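Local coordinates for gamma-hexachlorocyclohexane dehydrochlorinase (Novosphingobium barchaimii LL02, PDB 5KVB), which probably catalyses two successive dehydrochlorinations of the pollutant gamma-hexachlorocyclohexane (lindane), yielding a tetrachlorocyclohexadiene, at residues 16-27 against 122-133. Numbering follows the deposited sequence. Where two conformers were deposited one is given.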
ATOM      1  N   SER A  16     -19.323   3.415   4.815  1.00  4.22           N
ATOM      2  CA  SER A  16     -18.924   4.580   4.029  1.00  5.89           C
ATOM      3  C   SER A  16     -17.432   4.560   3.723  1.00  4.17           C
ATOM      4  O   SER A  16     -17.027   4.772   2.569  1.00  5.46           O
ATOM      5  CB  SER A  16     -19.294   5.884   4.747  1.00  5.12           C
ATOM      6  OG  SER A  16     -20.713   6.034   4.837  1.00  6.76           O
ATOM      7  N   ARG A  17     -16.617   4.277   4.736  1.00  4.07           N
ATOM      8  CA  ARG A  17     -15.170   4.178   4.519  1.00  4.70           C
ATOM      9  C   ARG A  17     -14.837   3.112   3.481  1.00  4.23           C
ATOM     10  O   ARG A  17     -13.980   3.338   2.627  1.00  4.85           O
ATOM     11  CB  ARG A  17     -14.445   3.884   5.846  1.00  5.53           C
ATOM     12  CG  ARG A  17     -14.430   5.073   6.821  1.00  6.46           C
ATOM     13  CD  ARG A  17     -13.967   4.689   8.226  1.00  9.31           C
ATOM     14  NE  ARG A  17     -12.645   4.057   8.252  1.00 10.72           N
ATOM     15  CZ  ARG A  17     -11.557   4.568   8.820  1.00  9.97           C
ATOM     16  NH1 ARG A  17     -11.595   5.759   9.406  1.00 13.90           N
ATOM     17  NH2 ARG A  17     -10.420   3.871   8.805  1.00  7.14           N
ATOM     18  N   ALA A  18     -15.506   1.961   3.526  1.00  3.33           N
ATOM     19  CA  ALA A  18     -15.242   0.907   2.546  1.00  4.43           C
ATOM     20  C   ALA A  18     -15.609   1.341   1.129  1.00  4.17           C
ATOM     21  O   ALA A  18     -14.859   1.102   0.178  1.00  5.13           O
ATOM     22  CB  ALA A  18     -15.991  -0.374   2.938  1.00  6.78           C
ATOM     23  N   ALA A  19     -16.756   1.995   0.986  1.00  4.08           N
ATOM     24  CA  ALA A  19     -17.180   2.475  -0.321  1.00  4.24           C
ATOM     25  C   ALA A  19     -16.164   3.482  -0.870  1.00  3.91           C
ATOM     26  O   ALA A  19     -15.822   3.445  -2.063  1.00  5.33           O
ATOM     27  CB  ALA A  19     -18.560   3.094  -0.236  1.00  6.29           C
ATOM     28  N   ILE A  20     -15.652   4.362  -0.007  1.00  4.23           N
ATOM     29  CA  ILE A  20     -14.744   5.412  -0.457  1.00  4.15           C
ATOM     30  C   ILE A  20     -13.367   4.821  -0.781  1.00  4.83           C
ATOM     31  O   ILE A  20     -12.755   5.193  -1.785  1.00  5.38           O
ATOM     32  CB  ILE A  20     -14.678   6.531   0.595  1.00  4.43           C
ATOM     33  CG1 ILE A  20     -16.028   7.274   0.630  1.00  5.08           C
ATOM     34  CG2 ILE A  20     -13.528   7.496   0.302  1.00  4.46           C
ATOM     35  CD1 ILE A  20     -16.198   8.169   1.853  1.00  5.48           C
ATOM     36  N   GLN A  21     -12.899   3.870   0.030  1.00  3.54           N
ATOM     37  CA  GLN A  21     -11.651   3.166  -0.275  1.00  4.75           C
ATOM     38  C   GLN A  21     -11.734   2.469  -1.649  1.00  5.60           C
ATOM     39  O   GLN A  21     -10.789   2.530  -2.438  1.00  6.02           O
ATOM     40  CB  GLN A  21     -11.316   2.180   0.856  1.00  5.50           C
ATOM     41  CG  GLN A  21     -10.948   2.886   2.174  1.00  6.66           C
ATOM     42  CD  GLN A  21     -11.216   2.035   3.411  1.00  8.90           C
ATOM     43  OE1 GLN A  21     -11.681   0.897   3.321  1.00  8.37           O
ATOM     44  NE2 GLN A  21     -10.933   2.597   4.580  1.00 10.86           N
ATOM     45  N   ASP A  22     -12.881   1.878  -1.973  1.00  4.75           N
ATOM     46  CA  ASP A  22     -13.098   1.285  -3.296  1.00  4.71           C
ATOM     47  C   ASP A  22     -13.111   2.340  -4.424  1.00  5.38           C
ATOM     48  O   ASP A  22     -12.532   2.107  -5.491  1.00  5.82           O
ATOM     49  CB  ASP A  22     -14.411   0.473  -3.334  1.00  4.96           C
ATOM     50  CG  ASP A  22     -14.342  -0.842  -2.554  1.00  7.19           C
ATOM     51  OD1 ASP A  22     -13.249  -1.288  -2.173  1.00  7.53           O
ATOM     52  OD2 ASP A  22     -15.428  -1.429  -2.344  1.00 10.01           O
ATOM     53  N   LEU A  23     -13.747   3.493  -4.206  1.00  6.00           N
ATOM     54  CA  LEU A  23     -13.726   4.569  -5.217  1.00  5.52           C
ATOM     55  C   LEU A  23     -12.299   4.958  -5.557  1.00  6.03           C
ATOM     56  O   LEU A  23     -11.931   5.111  -6.737  1.00  6.63           O
ATOM     57  CB  LEU A  23     -14.487   5.812  -4.722  1.00  6.60           C
ATOM     58  CG  LEU A  23     -16.006   5.670  -4.588  1.00  5.33           C
ATOM     59  CD1 LEU A  23     -16.554   6.860  -3.808  1.00  7.89           C
ATOM     60  CD2 LEU A  23     -16.677   5.596  -5.965  1.00  7.52           C
ATOM     61  N   TYR A  24     -11.494   5.136  -4.512  1.00  4.31           N
ATOM     62  CA  TYR A  24     -10.134   5.611  -4.678  1.00  4.82           C
ATOM     63  C   TYR A  24      -9.260   4.577  -5.395  1.00  6.27           C
ATOM     64  O   TYR A  24      -8.531   4.915  -6.333  1.00  6.27           O
ATOM     65  CB  TYR A  24      -9.558   5.983  -3.323  1.00  7.68           C
ATOM     66  CG  TYR A  24      -8.185   6.605  -3.367  1.00  8.08           C
ATOM     67  CD1 TYR A  24      -8.009   7.965  -3.609  1.00  6.47           C
ATOM     68  CD2 TYR A  24      -7.068   5.827  -3.165  1.00  6.90           C
ATOM     69  CE1 TYR A  24      -6.734   8.529  -3.626  1.00  6.78           C
ATOM     70  CE2 TYR A  24      -5.802   6.377  -3.190  1.00  8.33           C
ATOM     71  CZ  TYR A  24      -5.643   7.710  -3.409  1.00  8.82           C
ATOM     72  OH  TYR A  24      -4.371   8.230  -3.424  1.00  8.92           O
ATOM     73  N   SER A  25      -9.328   3.316  -4.986  1.00  5.77           N
ATOM     74  CA  SER A  25      -8.593   2.296  -5.721  1.00  5.32           C
ATOM     75  C   SER A  25      -9.085   2.179  -7.168  1.00  5.16           C
ATOM     76  O   SER A  25      -8.266   1.956  -8.071  1.00  5.00           O
ATOM     77  CB  SER A  25      -8.686   0.953  -5.003  1.00  4.87           C
ATOM     78  OG  SER A  25      -7.871   0.988  -3.833  1.00  7.11           O
ATOM     79  N   ASP A  26     -10.386   2.360  -7.395  1.00  5.67           N
ATOM     80  CA  ASP A  26     -10.951   2.300  -8.751  1.00  5.89           C
ATOM     81  C   ASP A  26     -10.378   3.411  -9.648  1.00  8.88           C
ATOM     82  O   ASP A  26     -10.188   3.194 -10.843  1.00  7.06           O
ATOM     83  CB  ASP A  26     -12.490   2.388  -8.725  1.00  4.61           C
ATOM     84  CG  ASP A  26     -13.161   1.063  -8.373  1.00  7.02           C
ATOM     85  OD1 ASP A  26     -12.466   0.017  -8.345  1.00  8.12           O
ATOM     86  OD2 ASP A  26     -14.393   1.065  -8.134  1.00  8.52           O
ATOM     87  N   GLN A  27     -10.071   4.575  -9.071  1.00  4.40           N
ATOM     88  CA  GLN A  27      -9.422   5.633  -9.838  1.00  5.15           C
ATOM     89  C   GLN A  27      -8.058   5.161 -10.334  1.00  6.16           C
ATOM     90  O   GLN A  27      -7.734   5.286 -11.517  1.00  6.96           O
ATOM     91  CB  GLN A  27      -9.276   6.913  -8.997  1.00  5.30           C
ATOM     92  CG  GLN A  27      -8.933   8.192  -9.810  1.00  6.34           C
ATOM     93  CD  GLN A  27      -7.461   8.335 -10.179  1.00  8.32           C
ATOM     94  OE1 GLN A  27      -6.596   7.692  -9.598  1.00 12.40           O
ATOM     95  NE2 GLN A  27      -7.176   9.207 -11.147  1.00 12.19           N
ATOM     96  N   SER A 122      -8.325  14.357  -2.016  1.00  5.98           N
ATOM     97  CA  SER A 122      -9.623  14.006  -2.600  1.00  4.66           C
ATOM     98  C   SER A 122     -10.797  14.461  -1.729  1.00  4.49           C
ATOM     99  O   SER A 122     -10.633  14.698  -0.540  1.00  6.28           O
ATOM    100  CB  SER A 122      -9.686  12.491  -2.842  1.00  4.56           C
ATOM    101  OG  SER A 122      -9.399  11.767  -1.656  1.00  5.55           O
ATOM    102  N   GLU A 123     -11.977  14.586  -2.343  1.00  5.62           N
ATOM    103  CA  GLU A 123     -13.216  14.848  -1.629  1.00  5.77           C
ATOM    104  C   GLU A 123     -14.283  13.930  -2.209  1.00  4.98           C
ATOM    105  O   GLU A 123     -14.314  13.677  -3.422  1.00  5.41           O
ATOM    106  CB  GLU A 123     -13.660  16.317  -1.754  1.00  7.63           C
ATOM    107  CG  GLU A 123     -14.879  16.677  -0.895  1.00  9.51           C
ATOM    108  CD  GLU A 123     -15.500  18.024  -1.274  1.00 17.80           C
ATOM    109  OE1 GLU A 123     -15.089  19.058  -0.695  1.00 11.87           O
ATOM    110  OE2 GLU A 123     -16.405  18.048  -2.143  1.00 19.47           O
ATOM    111  N   TYR A 124     -15.156  13.454  -1.327  1.00  4.51           N
ATOM    112  CA  TYR A 124     -16.263  12.565  -1.690  1.00  4.23           C
ATOM    113  C   TYR A 124     -17.547  13.120  -1.104  1.00  5.78           C
ATOM    114  O   TYR A 124     -17.547  13.639   0.012  1.00  7.20           O
ATOM    115  CB  TYR A 124     -16.013  11.140  -1.174  1.00  5.01           C
ATOM    116  CG  TYR A 124     -14.619  10.650  -1.496  1.00  4.31           C
ATOM    117  CD1 TYR A 124     -13.552  10.945  -0.656  1.00  3.54           C
ATOM    118  CD2 TYR A 124     -14.370   9.924  -2.662  1.00  5.13           C
ATOM    119  CE1 TYR A 124     -12.264  10.527  -0.971  1.00  3.85           C
ATOM    120  CE2 TYR A 124     -13.079   9.500  -2.984  1.00  5.19           C
ATOM    121  CZ  TYR A 124     -12.046   9.801  -2.124  1.00  3.59           C
ATOM    122  OH  TYR A 124     -10.764   9.411  -2.425  1.00  5.51           O
ATOM    123  N   GLU A 125     -18.627  13.036  -1.872  0.50  5.84           N
ATOM    124  CA  GLU A 125     -19.939  13.468  -1.402  0.50  7.06           C
ATOM    125  C   GLU A 125     -20.937  12.325  -1.476  0.50  6.61           C
ATOM    126  O   GLU A 125     -20.895  11.511  -2.403  0.50  5.65           O
ATOM    127  CB  GLU A 125     -20.456  14.663  -2.216  0.50  7.53           C
ATOM    128  CG  GLU A 125     -19.689  15.951  -1.967  0.50 10.53           C
ATOM    129  CD  GLU A 125     -20.340  17.165  -2.611  0.50 13.92           C
ATOM    130  OE1 GLU A 125     -21.391  17.008  -3.272  0.50 14.55           O
ATOM    131  OE2 GLU A 125     -19.800  18.280  -2.445  0.50 16.85           O
ATOM    132  N   ARG A 126     -21.815  12.163  -0.433  0.59  6.58           N
ATOM    133  CA  ARG A 126     -22.926  11.224  -0.473  0.59  8.23           C
ATOM    134  C   ARG A 126     -24.193  11.951  -0.918  0.59  7.22           C
ATOM    135  O   ARG A 126     -24.594  12.947  -0.315  0.59 10.01           O
ATOM    136  CB  ARG A 126     -23.130  10.560   0.893  0.59  9.23           C
ATOM    137  CG  ARG A 126     -24.360   9.670   0.957  0.59  9.32           C
ATOM    138  CD  ARG A 126     -24.213   8.592   2.019  0.59  8.89           C
ATOM    139  NE  ARG A 126     -23.956   9.143   3.345  0.59  7.16           N
ATOM    140  CZ  ARG A 126     -23.835   8.398   4.441  0.59  7.45           C
ATOM    141  NH1 ARG A 126     -23.951   7.075   4.360  0.59  6.56           N
ATOM    142  NH2 ARG A 126     -23.598   8.966   5.613  0.59  9.20           N
ATOM    143  N   ARG A 127     -24.801  11.447  -1.988  1.00  9.00           N
ATOM    144  CA  ARG A 127     -26.023  12.026  -2.549  1.00  9.54           C
ATOM    145  C   ARG A 127     -27.040  10.922  -2.742  1.00 10.93           C
ATOM    146  O   ARG A 127     -26.744   9.910  -3.377  1.00 11.07           O
ATOM    147  CB  ARG A 127     -25.735  12.721  -3.877  1.00  8.77           C
ATOM    148  CG  ARG A 127     -24.731  13.844  -3.768  1.00 11.02           C
ATOM    149  CD  ARG A 127     -24.498  14.498  -5.123  1.00 10.64           C
ATOM    150  NE  ARG A 127     -23.395  15.458  -5.085  1.00 11.81           N
ATOM    151  CZ  ARG A 127     -22.866  16.041  -6.159  1.00 10.56           C
ATOM    152  NH1 ARG A 127     -23.338  15.774  -7.370  1.00 11.12           N
ATOM    153  NH2 ARG A 127     -21.861  16.896  -6.014  1.00 16.96           N
ATOM    154  N   ASP A 128     -28.237  11.125  -2.188  1.00 13.26           N
ATOM    155  CA  ASP A 128     -29.269  10.093  -2.126  1.00 15.93           C
ATOM    156  C   ASP A 128     -28.688   8.742  -1.700  1.00 12.48           C
ATOM    157  O   ASP A 128     -28.983   7.706  -2.291  1.00 15.78           O
ATOM    158  CB  ASP A 128     -29.992   9.979  -3.468  1.00 16.10           C
ATOM    159  CG  ASP A 128     -30.976  11.112  -3.690  1.00 25.56           C
ATOM    160  OD1 ASP A 128     -31.490  11.657  -2.689  1.00 35.10           O
ATOM    161  OD2 ASP A 128     -31.231  11.463  -4.859  1.00 34.21           O
ATOM    162  N   GLY A 129     -27.831   8.777  -0.680  1.00 10.69           N
ATOM    163  CA  GLY A 129     -27.310   7.562  -0.081  1.00 12.40           C
ATOM    164  C   GLY A 129     -26.064   6.949  -0.703  1.00 15.32           C
ATOM    165  O   GLY A 129     -25.505   6.010  -0.151  1.00 18.20           O
ATOM    166  N   VAL A 130     -25.629   7.481  -1.844  1.00  8.71           N
ATOM    167  CA  VAL A 130     -24.531   6.909  -2.624  1.00 10.93           C
ATOM    168  C   VAL A 130     -23.294   7.809  -2.571  1.00  7.95           C
ATOM    169  O   VAL A 130     -23.416   9.031  -2.698  1.00  9.35           O
ATOM    170  CB  VAL A 130     -24.965   6.711  -4.098  1.00 11.84           C
ATOM    171  CG1 VAL A 130     -23.810   6.215  -4.965  1.00 11.28           C
ATOM    172  CG2 VAL A 130     -26.139   5.751  -4.177  1.00 16.03           C
ATOM    173  N   TRP A 131     -22.105   7.212  -2.396  1.00  7.24           N
ATOM    174  CA  TRP A 131     -20.829   7.954  -2.411  1.00  6.39           C
ATOM    175  C   TRP A 131     -20.169   7.971  -3.787  1.00  7.95           C
ATOM    176  O   TRP A 131     -20.063   6.930  -4.431  1.00  7.45           O
ATOM    177  CB  TRP A 131     -19.821   7.338  -1.417  1.00  7.11           C
ATOM    178  CG  TRP A 131     -20.177   7.497   0.035  1.00  4.46           C
ATOM    179  CD1 TRP A 131     -20.780   6.563   0.835  1.00  7.43           C
ATOM    180  CD2 TRP A 131     -19.933   8.638   0.865  1.00  5.42           C
ATOM    181  NE1 TRP A 131     -20.937   7.058   2.106  1.00  6.24           N
ATOM    182  CE2 TRP A 131     -20.436   8.333   2.153  1.00  4.41           C
ATOM    183  CE3 TRP A 131     -19.368   9.896   0.642  1.00  6.83           C
ATOM    184  CZ2 TRP A 131     -20.356   9.237   3.220  1.00  7.82           C
ATOM    185  CZ3 TRP A 131     -19.293  10.797   1.709  1.00  6.27           C
ATOM    186  CH2 TRP A 131     -19.783  10.460   2.977  1.00  6.95           C
ATOM    187  N   LYS A 132     -19.696   9.146  -4.214  1.00  6.04           N
ATOM    188  CA  LYS A 132     -18.803   9.270  -5.378  1.00  5.74           C
ATOM    189  C   LYS A 132     -17.798  10.393  -5.135  1.00  4.26           C
ATOM    190  O   LYS A 132     -17.977  11.222  -4.217  1.00  5.74           O
ATOM    191  CB  LYS A 132     -19.585   9.535  -6.691  1.00  6.19           C
ATOM    192  CG  LYS A 132     -20.411   8.333  -7.189  1.00  8.99           C
ATOM    193  CD  LYS A 132     -20.929   8.523  -8.617  1.00 11.42           C
ATOM    194  CE  LYS A 132     -21.832   7.356  -9.022  1.00 15.48           C
ATOM    195  NZ  LYS A 132     -22.151   7.380 -10.482  1.00 23.82           N
ATOM    196  N   PHE A 133     -16.733  10.419  -5.939  1.00  4.44           N
ATOM    197  CA  PHE A 133     -15.801  11.564  -5.948  1.00  4.40           C
ATOM    198  C   PHE A 133     -16.503  12.875  -6.251  1.00  5.06           C
ATOM    199  O   PHE A 133     -17.311  12.937  -7.196  1.00  6.37           O
ATOM    200  CB  PHE A 133     -14.729  11.420  -7.028  1.00  4.64           C
ATOM    201  CG  PHE A 133     -13.488  10.649  -6.640  1.00  4.78           C
ATOM    202  CD1 PHE A 133     -12.365  11.306  -6.140  1.00  5.32           C
ATOM    203  CD2 PHE A 133     -13.401   9.293  -6.906  1.00  6.37           C
ATOM    204  CE1 PHE A 133     -11.188  10.608  -5.863  1.00  5.76           C
ATOM    205  CE2 PHE A 133     -12.237   8.584  -6.623  1.00  5.40           C
ATOM    206  CZ  PHE A 133     -11.121   9.240  -6.105  1.00  5.34           C
TER
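I20 of helix 16-27 sets its two branches on two aromatic rings of the β-hairpin 122-133. With CG1 anti to the carbonyl carbon (chi1 -69°), CG2 falls anti to the backbone N and stands over the centre of the Y124 ring, 3.5 Å from the centroid: a CH-pi contact almost on the ring normal. CD1 makes a second one with the six-membered ring of W131, 3.9 Å from its centroid. The opposite face of that indole rests on R126 CB, and W131 CZ2 in turn lies over one face of the R126 guanidinium, so the tryptophan is sandwiched between helix and hairpin neighbour. L23 CD1 adds apolar contacts, reaching Y124 CD2 at 3.9 Å and packing on W131 CB. The F133 ring turns its edge to the backbone, CE2 lying 3.5 Å from L23 O, and meets Y124 CE2 on one face. The Y124 hydroxyl packs against the Y24 ring, OH to CD1 3.3 Å.

Polar contacts are few. W131 NE1 gives S16 OG a weak, bent hydrogen bond (2.9 Å, 135°); S16 OG is also bonded to D12 O, and R126 is held by salt bridges to D12 and D93. Y124 OH is hydrogen-bonded to S122 OG at 2.8 Å. Were W131 an alanine, a gap would probably open between I20 CD1 and R126 CB, and S16 OG would lose its indole donor.

In this SnoaL-like, NTF2-type fold, helix 16-27 runs at 32° to strand 130-133 of the curved sheet, their axes approaching to 8.4 Å. I20 continues onto V95 and L87 of strands 94-107 and 75-89, and L23 and F133 onto I42.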